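Local atomic coordinates of 4-oxalocrotonate decarboxylase NahK (Pseudomonas putida, PDB entry 5D2K), a protein that catalyses the metal-assisted decarboxylation of (3E)-2-oxohex-3-enedioate (4-oxalocrotonate) to 2-oxopent-4-enoate in naphthalene degradation. Residues G206-G211 with G240-A245; P111-E116 with V192-N197; P86-L91 with A218-L223. The protein carries 1 engineered substitution. All coordinates share one frame; numbering follows the deposited sequence. Where two conformers were deposited one is given.

Contact 1: residues G206-G211 with G240-A245; sequences GAAVLG and GGITAA. With OOG (2-oxoadipic acid), chain D.
An inverse gamma turn centred on Val209 packs its side chain against the loop Gly240-Ile242, which forms part of the 2-oxoadipate pocket. Val209 CG2 does the touching: it lies 3.7 Å from the carbonyl O of Gly240 and 3.9 Å from Ile242 CG1, the two side chains crossing at about a right angle. CG1 of Val209 stands anti to its own backbone N (chi1 180°), which leaves CG2 beside that N and turned to the loop. The 3-10 segment 206-208 runs into the turn and is closed by the bond from Val209 N to Gly206 O (2.9 Å). From this segment the methyl of Ala208 sits against the loop backbone, CB 3.6 Å from Ile242 O, while Ile242 CD1 reaches back to Gly206 CA at 4.2 Å. On the ligand side, Gly241 N donates to 2-oxoadipate O4 at 2.7 Å through a bent bond (N-H...O angle 137°), and that same oxygen also binds the magnesium ion. Gly240 adopts backbone angles that would jam a CB against the preceding carbonyl, and it lends its N weakly to the metal ligand Glu116. A backbone bond between Ile242 and Ala115 ties the loop to strand 112-121.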
loop_
_atom_site.group_PDB
_atom_site.type_symbol
_atom_site.label_atom_id
_atom_site.label_comp_id
_atom_site.label_asym_id
_atom_site.label_seq_id
_atom_site.Cartn_x
_atom_site.Cartn_y
_atom_site.Cartn_z
ATOM N N GLY A 206 -6.362 0.953 -14.876
ATOM C CA GLY A 206 -6.900 1.296 -13.566
ATOM C C GLY A 206 -8.083 0.437 -13.157
ATOM O O GLY A 206 -8.261 0.136 -11.982
ATOM N N ALA A 207 -8.882 0.012 -14.134
ATOM C CA ALA A 207 -10.054 -0.817 -13.843
ATOM C C ALA A 207 -9.711 -2.109 -13.101
ATOM O O ALA A 207 -10.573 -2.706 -12.458
ATOM C CB ALA A 207 -10.791 -1.141 -15.133
ATOM N N ALA A 208 -8.454 -2.542 -13.174
ATOM C CA ALA A 208 -8.013 -3.728 -12.439
ATOM C C ALA A 208 -8.218 -3.578 -10.924
ATOM O O ALA A 208 -8.407 -4.559 -10.214
ATOM C CB ALA A 208 -6.552 -4.022 -12.749
ATOM N N VAL A 209 -8.197 -2.345 -10.442
ATOM C CA VAL A 209 -8.427 -2.066 -9.029
ATOM C C VAL A 209 -9.933 -2.020 -8.740
ATOM O O VAL A 209 -10.560 -0.972 -8.849
ATOM C CB VAL A 209 -7.738 -0.734 -8.635
ATOM C CG1 VAL A 209 -7.959 -0.393 -7.159
ATOM C CG2 VAL A 209 -6.250 -0.819 -8.951
ATOM N N LEU A 210 -10.506 -3.179 -8.412
ATOM C CA LEU A 210 -11.922 -3.299 -8.026
ATOM C C LEU A 210 -12.914 -2.773 -9.059
ATOM O O LEU A 210 -14.049 -2.432 -8.718
ATOM C CB LEU A 210 -12.164 -2.587 -6.692
ATOM C CG LEU A 210 -11.462 -3.178 -5.472
ATOM C CD1 LEU A 210 -11.681 -2.309 -4.243
ATOM C CD2 LEU A 210 -11.949 -4.596 -5.199
ATOM N N GLY A 211 -12.511 -2.712 -10.326
ATOM C CA GLY A 211 -13.379 -2.178 -11.363
ATOM C C GLY A 211 -13.205 -0.686 -11.587
ATOM O O GLY A 211 -13.549 -0.159 -12.642
ATOM N N GLY A 240 -4.018 0.734 -4.996
ATOM C CA GLY A 240 -3.738 -0.681 -5.226
ATOM C C GLY A 240 -2.903 -1.005 -6.458
ATOM O O GLY A 240 -2.910 -0.289 -7.453
ATOM N N GLY A 241 -2.165 -2.105 -6.378
ATOM C CA GLY A 241 -1.325 -2.521 -7.488
ATOM C C GLY A 241 -2.183 -2.883 -8.676
ATOM O O GLY A 241 -3.091 -3.723 -8.578
ATOM N N ILE A 242 -1.907 -2.239 -9.801
ATOM C CA ILE A 242 -2.685 -2.473 -11.006
ATOM C C ILE A 242 -2.232 -3.793 -11.634
ATOM O O ILE A 242 -3.038 -4.537 -12.200
ATOM C CB ILE A 242 -2.564 -1.279 -11.967
ATOM C CG1 ILE A 242 -3.354 -0.092 -11.391
ATOM C CG2 ILE A 242 -3.112 -1.624 -13.348
ATOM C CD1 ILE A 242 -3.047 1.269 -11.996
ATOM N N THR A 243 -0.953 -4.112 -11.474
ATOM C CA THR A 243 -0.399 -5.344 -12.024
ATOM C C THR A 243 0.274 -6.175 -10.950
ATOM O O THR A 243 0.390 -5.750 -9.800
ATOM C CB THR A 243 0.653 -5.069 -13.108
ATOM O OG1 THR A 243 1.866 -4.629 -12.489
ATOM C CG2 THR A 243 0.176 -4.017 -14.086
ATOM N N ALA A 244 0.755 -7.350 -11.340
ATOM C CA ALA A 244 1.589 -8.142 -10.461
ATOM C C ALA A 244 2.854 -7.363 -10.109
ATOM O O ALA A 244 3.366 -6.576 -10.906
ATOM C CB ALA A 244 1.941 -9.473 -11.110
ATOM N N ALA A 245 3.340 -7.593 -8.902
ATOM C CA ALA A 245 4.561 -6.968 -8.413
ATOM C C ALA A 245 5.807 -7.624 -9.028
ATOM O O ALA A 245 5.802 -8.817 -9.347
ATOM C CB ALA A 245 4.597 -7.043 -6.901
HETATM C C2 OOG D . 0.662 -6.977 0.279
HETATM C C3 OOG D . 0.624 -5.573 -0.300
HETATM C C4 OOG D . -0.513 -5.430 -1.290
HETATM C C6 OOG D . -1.170 -3.981 -3.356
HETATM O O4 OOG D . -1.090 -2.898 -3.981
HETATM O O3 OOG D . -1.842 -4.940 -3.814
HETATM C C5 OOG D . -0.430 -4.124 -2.049
HETATM C C1 OOG D . 1.660 -7.827 -0.483
HETATM O O1 OOG D . 2.683 -8.297 0.094
HETATM O O2 OOG D . 1.457 -8.068 -1.702
HETATM O O5 OOG D . 0.209 -3.173 -1.654
#

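Contact 2: residues P111-E116 with V192-N197; sequences PKIEAE and VVMEKN. With MG (magnesium ion), chain C; OOG (2-oxoadipic acid), chain D.
Strands 112-116 and 192-196 run nearly antiparallel, 157° between their directions, but their axes stay 8.3 Å apart, so they meet as members of two different sheets and only through side chains. Ala115 and Met194 are nearest in the backbone. Met194 buries more surface here than any other residue: its CG is anti to the backbone N (chi1 178°), and a bend at chi3 (-68°) lays CE on the opposite backbone, 3.7 Å from Ile113 O and equally close to Ala115 N. The sulfur meets Ile113 at the branch end, with SD 3.8 Å from CD1. Further along, the Ala115 methyl lies 3.6 Å from Val192 CG1, and Val256 of strand 253-258 touches both residues. The other face of strand 112-121 carries the metal site, here in the Glu-x-Glu form known from the fumarylacetoacetate hydrolase family. Glu114 OE1 and Glu116 OE2 bind magnesium at 2.1 and 2.0 Å, each with one oxygen; Glu147, a water, and O4 and O5 of 2-oxoadipate complete six ligands. The second oxygens have partners of their own. Glu114 OE2 makes a salt bridge to Lys77, which also bonds the 2-oxoadipate. Glu116 OE1 accepts a hydrogen bond from the metal-bound water at 2.7 Å, a bond between two first-shell ligands that should hold the carboxylate against rotation.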
loop_
_atom_site.group_PDB
_atom_site.type_symbol
_atom_site.label_atom_id
_atom_site.label_comp_id
_atom_site.label_asym_id
_atom_site.label_seq_id
_atom_site.Cartn_x
_atom_site.Cartn_y
_atom_site.Cartn_z
ATOM N N PRO A 111 12.576 -6.815 -1.962
ATOM C CA PRO A 111 11.578 -5.860 -2.451
ATOM C C PRO A 111 11.042 -6.135 -3.849
ATOM O O PRO A 111 11.719 -6.721 -4.700
ATOM C CB PRO A 111 12.344 -4.533 -2.444
ATOM C CG PRO A 111 13.765 -4.939 -2.693
ATOM C CD PRO A 111 13.918 -6.207 -1.891
ATOM N N LYS A 112 9.797 -5.706 -4.044
ATOM C CA LYS A 112 9.116 -5.752 -5.331
ATOM C C LYS A 112 8.476 -4.398 -5.587
ATOM O O LYS A 112 8.159 -3.683 -4.634
ATOM C CB LYS A 112 8.022 -6.822 -5.359
ATOM C CG LYS A 112 8.463 -8.243 -5.067
ATOM C CD LYS A 112 7.248 -9.168 -5.142
ATOM C CE LYS A 112 7.574 -10.570 -4.653
ATOM N NZ LYS A 112 8.604 -11.218 -5.504
ATOM N N ILE A 113 8.258 -4.058 -6.855
ATOM C CA ILE A 113 7.530 -2.828 -7.169
ATOM C C ILE A 113 6.172 -3.117 -7.792
ATOM O O ILE A 113 5.990 -4.127 -8.471
ATOM C CB ILE A 113 8.304 -1.883 -8.112
ATOM C CG1 ILE A 113 8.666 -2.586 -9.424
ATOM C CG2 ILE A 113 9.537 -1.315 -7.418
ATOM C CD1 ILE A 113 9.013 -1.607 -10.531
ATOM N N GLU A 114 5.240 -2.201 -7.538
ATOM C CA GLU A 114 3.868 -2.232 -8.060
ATOM C C GLU A 114 3.532 -0.879 -8.664
ATOM O O GLU A 114 3.870 0.160 -8.095
ATOM C CB GLU A 114 2.841 -2.522 -6.943
ATOM C CG GLU A 114 3.119 -3.716 -6.063
ATOM C CD GLU A 114 2.118 -3.860 -4.914
ATOM O OE1 GLU A 114 1.816 -2.868 -4.213
ATOM O OE2 GLU A 114 1.645 -4.984 -4.692
ATOM N N ALA A 115 2.834 -0.867 -9.797
ATOM C CA ALA A 115 2.347 0.399 -10.343
ATOM C C ALA A 115 0.936 0.711 -9.856
ATOM O O ALA A 115 0.045 -0.133 -9.935
ATOM C CB ALA A 115 2.382 0.368 -11.862
ATOM N N GLU A 116 0.738 1.922 -9.335
ATOM C CA GLU A 116 -0.561 2.305 -8.763
ATOM C C GLU A 116 -0.970 3.712 -9.160
ATOM O O GLU A 116 -0.165 4.486 -9.680
ATOM C CB GLU A 116 -0.537 2.203 -7.223
ATOM C CG GLU A 116 0.122 0.919 -6.721
ATOM C CD GLU A 116 -0.220 0.515 -5.303
ATOM O OE1 GLU A 116 -1.148 1.076 -4.687
ATOM O OE2 GLU A 116 0.441 -0.417 -4.813
ATOM N N VAL A 192 -1.293 1.751 -17.805
ATOM C CA VAL A 192 -0.028 1.819 -17.091
ATOM C C VAL A 192 0.945 0.768 -17.634
ATOM O O VAL A 192 0.582 -0.396 -17.765
ATOM C CB VAL A 192 -0.254 1.618 -15.582
ATOM C CG1 VAL A 192 1.013 1.843 -14.829
ATOM C CG2 VAL A 192 -1.336 2.569 -15.069
ATOM N N VAL A 193 2.170 1.184 -17.958
ATOM C CA VAL A 193 3.171 0.273 -18.506
ATOM C C VAL A 193 4.420 0.314 -17.641
ATOM O O VAL A 193 5.060 1.362 -17.545
ATOM C CB VAL A 193 3.544 0.645 -19.956
ATOM C CG1 VAL A 193 4.620 -0.303 -20.501
ATOM C CG2 VAL A 193 2.310 0.629 -20.853
ATOM N N MET A 194 4.764 -0.824 -17.037
ATOM C CA MET A 194 5.947 -0.936 -16.178
ATOM C C MET A 194 7.132 -1.458 -16.978
ATOM O O MET A 194 7.061 -2.542 -17.569
ATOM C CB MET A 194 5.669 -1.856 -14.991
ATOM C CG MET A 194 6.861 -2.088 -14.052
ATOM S SD MET A 194 6.551 -3.416 -12.858
ATOM C CE MET A 194 5.266 -2.697 -11.836
ATOM N N GLU A 195 8.209 -0.681 -16.995
ATOM C CA GLU A 195 9.459 -1.090 -17.636
ATOM C C GLU A 195 10.531 -1.325 -16.575
ATOM O O GLU A 195 10.631 -0.575 -15.611
ATOM C CB GLU A 195 9.922 -0.034 -18.638
ATOM C CG GLU A 195 8.900 0.242 -19.749
ATOM C CD GLU A 195 9.335 1.331 -20.712
ATOM O OE1 GLU A 195 10.385 1.968 -20.477
ATOM O OE2 GLU A 195 8.622 1.558 -21.718
ATOM N N LYS A 196 11.321 -2.375 -16.751
ATOM C CA LYS A 196 12.448 -2.644 -15.857
ATOM C C LYS A 196 13.667 -2.875 -16.725
ATOM O O LYS A 196 13.616 -3.669 -17.668
ATOM C CB LYS A 196 12.178 -3.849 -14.957
ATOM C CG LYS A 196 13.381 -4.335 -14.128
ATOM C CD LYS A 196 12.981 -5.549 -13.289
ATOM C CE LYS A 196 14.153 -6.216 -12.597
ATOM N NZ LYS A 196 13.706 -7.503 -11.986
ATOM N N ASN A 197 14.744 -2.155 -16.425
ATOM C CA ASN A 197 15.990 -2.299 -17.172
ATOM C C ASN A 197 15.751 -2.199 -18.679
ATOM O O ASN A 197 16.288 -2.977 -19.473
ATOM C CB ASN A 197 16.669 -3.618 -16.785
ATOM C CG ASN A 197 17.128 -3.623 -15.330
ATOM O OD1 ASN A 197 17.363 -2.561 -14.754
ATOM N ND2 ASN A 197 17.248 -4.810 -14.729
HETATM MG MG MG C . 0.411 -1.653 -3.226
HETATM C C2 OOG D . 0.662 -6.977 0.279
HETATM C C3 OOG D . 0.624 -5.573 -0.300
HETATM C C4 OOG D . -0.513 -5.430 -1.290
HETATM C C6 OOG D . -1.170 -3.981 -3.356
HETATM O O4 OOG D . -1.090 -2.898 -3.981
HETATM O O3 OOG D . -1.842 -4.940 -3.814
HETATM C C5 OOG D . -0.430 -4.124 -2.049
HETATM C C1 OOG D . 1.660 -7.827 -0.483
HETATM O O1 OOG D . 2.683 -8.297 0.094
HETATM O O2 OOG D . 1.457 -8.068 -1.702
HETATM O O5 OOG D . 0.209 -3.173 -1.654
HETATM O O HOH W 1 -1.109 -0.456 -2.438
#

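Contact 3: residues P86-L91 with A218-L223; sequences PIYGFL and AMLANL. With EDO (1,2-ethanediol), chain H.
Tyr88 OH donates to 1,2-ethanediol O1 at 2.8 Å, and that oxygen in turn donates a hydrogen bond to the carbonyl O of Leu223 at 2.7 Å, so a small molecule, probably from the crystallisation liquor, bridges the two segments. The diol oxygen lies at the ring edge, in the ring plane. The same hydroxyl is also hydrogen-bonded to Trp52 NE1, and Glu226 holds the diol as well. In fold terms, strand 87-92, a strand of the mixed sheet, antiparallel to 65-71, is packed here against helix 213-225. Between the polar ends the contact is apolar. Leu220 CD1 comes up to the root of the tyrosine, 3.6 Å from Tyr88 CB, with the two side chains at about a right angle. Leu223 instead runs alongside Tyr88 in the opposite sense, its CB 3.9 Å from CD2 of the ring. Tyr88 CG sits between its backbone N and carbonyl carbon (chi1 69°), a torsion that lays the ring along helix 213-225; Tyr48 of helix 44-60 stacks on it. Replacing Tyr88 by an alanine is likely to open a gap beside Leu220 and Leu223 and leave Trp52 NE1 without its hydroxyl partner. Just before the strand, Pro86 meets the modelled conformer of Met219 across its path, SD lying 3.5 Å from Pro86 CB. Beside it, Leu223 CD1 stands 4.1 Å from the carbonyl O of Pro86.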
loop_
_atom_site.group_PDB
_atom_site.type_symbol
_atom_site.label_atom_id
_atom_site.label_comp_id
_atom_site.label_asym_id
_atom_site.label_seq_id
_atom_site.Cartn_x
_atom_site.Cartn_y
_atom_site.Cartn_z
ATOM N N PRO A 86 -9.231 -7.776 0.364
ATOM C CA PRO A 86 -8.603 -6.448 0.372
ATOM C C PRO A 86 -8.286 -5.974 1.778
ATOM O O PRO A 86 -9.081 -6.142 2.707
ATOM C CB PRO A 86 -9.654 -5.544 -0.265
ATOM C CG PRO A 86 -10.590 -6.486 -0.991
ATOM C CD PRO A 86 -10.612 -7.716 -0.142
ATOM N N ILE A 87 -7.117 -5.363 1.907
ATOM C CA ILE A 87 -6.597 -4.917 3.192
ATOM C C ILE A 87 -6.082 -3.494 3.054
ATOM O O ILE A 87 -5.922 -2.989 1.934
ATOM C CB ILE A 87 -5.461 -5.838 3.677
ATOM C CG1 ILE A 87 -4.309 -5.835 2.667
ATOM C CG2 ILE A 87 -5.987 -7.263 3.882
ATOM C CD1 ILE A 87 -3.120 -6.721 3.090
ATOM N N TYR A 88 -5.827 -2.836 4.180
ATOM C CA TYR A 88 -5.195 -1.530 4.127
ATOM C C TYR A 88 -3.989 -1.492 5.072
ATOM O O TYR A 88 -3.829 -2.363 5.925
ATOM C CB TYR A 88 -6.188 -0.403 4.462
ATOM C CG TYR A 88 -6.665 -0.343 5.906
ATOM C CD1 TYR A 88 -5.887 0.243 6.901
ATOM C CD2 TYR A 88 -7.905 -0.869 6.266
ATOM C CE1 TYR A 88 -6.337 0.301 8.216
ATOM C CE2 TYR A 88 -8.365 -0.812 7.565
ATOM C CZ TYR A 88 -7.577 -0.234 8.543
ATOM O OH TYR A 88 -8.027 -0.183 9.849
ATOM N N GLY A 89 -3.148 -0.483 4.885
ATOM C CA GLY A 89 -2.051 -0.190 5.794
ATOM C C GLY A 89 -1.757 1.296 5.729
ATOM O O GLY A 89 -2.417 2.032 4.987
ATOM N N PHE A 90 -0.783 1.754 6.510
ATOM C CA PHE A 90 -0.449 3.178 6.543
ATOM C C PHE A 90 0.914 3.464 5.917
ATOM O O PHE A 90 1.745 2.559 5.769
ATOM C CB PHE A 90 -0.471 3.700 7.991
ATOM C CG PHE A 90 0.635 3.137 8.849
ATOM C CD1 PHE A 90 1.892 3.735 8.870
ATOM C CD2 PHE A 90 0.428 1.994 9.605
ATOM C CE1 PHE A 90 2.920 3.202 9.641
ATOM C CE2 PHE A 90 1.439 1.461 10.375
ATOM C CZ PHE A 90 2.695 2.064 10.393
ATOM N N LEU A 91 1.138 4.729 5.568
ATOM C CA LEU A 91 2.399 5.175 4.969
ATOM C C LEU A 91 3.095 6.200 5.868
ATOM O O LEU A 91 2.529 7.259 6.179
ATOM C CB LEU A 91 2.142 5.777 3.580
ATOM C CG LEU A 91 1.397 4.866 2.604
ATOM C CD1 LEU A 91 1.024 5.654 1.352
ATOM C CD2 LEU A 91 2.252 3.665 2.225
ATOM N N ALA A 218 -13.657 4.019 -1.647
ATOM C CA ALA A 218 -14.905 3.756 -0.923
ATOM C C ALA A 218 -14.716 2.580 0.028
ATOM O O ALA A 218 -15.130 2.630 1.189
ATOM C CB ALA A 218 -16.060 3.479 -1.910
ATOM N N MET A 219 -14.057 1.532 -0.456
ATOM C CA MET A 219 -13.828 0.361 0.374
ATOM C C MET A 219 -12.963 0.702 1.588
ATOM O O MET A 219 -13.225 0.227 2.690
ATOM C CB MET A 219 -13.185 -0.762 -0.430
ATOM C CG MET A 219 -13.014 -2.023 0.379
ATOM S SD MET A 219 -12.412 -3.403 -0.588
ATOM C CE MET A 219 -13.828 -3.668 -1.654
ATOM N N LEU A 220 -11.941 1.532 1.389
ATOM C CA LEU A 220 -11.095 1.950 2.503
ATOM C C LEU A 220 -11.923 2.665 3.576
ATOM O O LEU A 220 -11.754 2.398 4.769
ATOM C CB LEU A 220 -9.956 2.852 2.007
ATOM C CG LEU A 220 -9.039 3.501 3.047
ATOM C CD1 LEU A 220 -8.303 2.429 3.856
ATOM C CD2 LEU A 220 -8.048 4.415 2.354
ATOM N N ALA A 221 -12.819 3.556 3.165
ATOM C CA ALA A 221 -13.668 4.247 4.128
ATOM C C ALA A 221 -14.485 3.237 4.925
ATOM O O ALA A 221 -14.615 3.350 6.153
ATOM C CB ALA A 221 -14.592 5.265 3.422
ATOM N N ASN A 222 -15.013 2.240 4.228
ATOM C CA ASN A 222 -15.844 1.238 4.890
ATOM C C ASN A 222 -15.038 0.356 5.847
ATOM O O ASN A 222 -15.500 0.058 6.952
ATOM C CB ASN A 222 -16.581 0.409 3.838
ATOM C CG ASN A 222 -17.634 1.237 3.113
ATOM O OD1 ASN A 222 -18.168 2.188 3.683
ATOM N ND2 ASN A 222 -17.912 0.899 1.856
ATOM N N LEU A 223 -13.821 -0.012 5.453
ATOM C CA LEU A 223 -12.960 -0.805 6.336
ATOM C C LEU A 223 -12.583 -0.021 7.594
ATOM O O LEU A 223 -12.588 -0.561 8.713
ATOM C CB LEU A 223 -11.697 -1.255 5.590
ATOM C CG LEU A 223 -11.924 -2.310 4.507
ATOM C CD1 LEU A 223 -10.677 -2.522 3.659
ATOM C CD2 LEU A 223 -12.356 -3.619 5.166
HETATM C C1 EDO H . -10.558 -2.989 10.133
HETATM O O1 EDO H . -10.492 -1.549 10.033
HETATM C C2 EDO H . -11.040 -3.611 8.823
HETATM O O2 EDO H . -11.496 -4.956 9.061
#

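Overall arrangement
Contacts 1 and 2 are buried and adjoin: the pocket loop of contact 1 lies beside the metal-binding strand of contact 2, and both contacts touch 2-oxoadipate. Their division of labour differs. Contact 2 supplies carboxylates to the metal from one face of a strand and apolar groups from the other, whereas contact 1 offers a backbone N-H and aliphatic side chains. Contact 3, only partly buried, lies across the chain's centre from contact 2 and joins helix 213-225 to another strand of the same large sheet, through an aromatic ring and aliphatic groups. It meets contact 1 at Leu210: in the conformer given, Met219 CE lies 3.6 Å from Leu210 CD1.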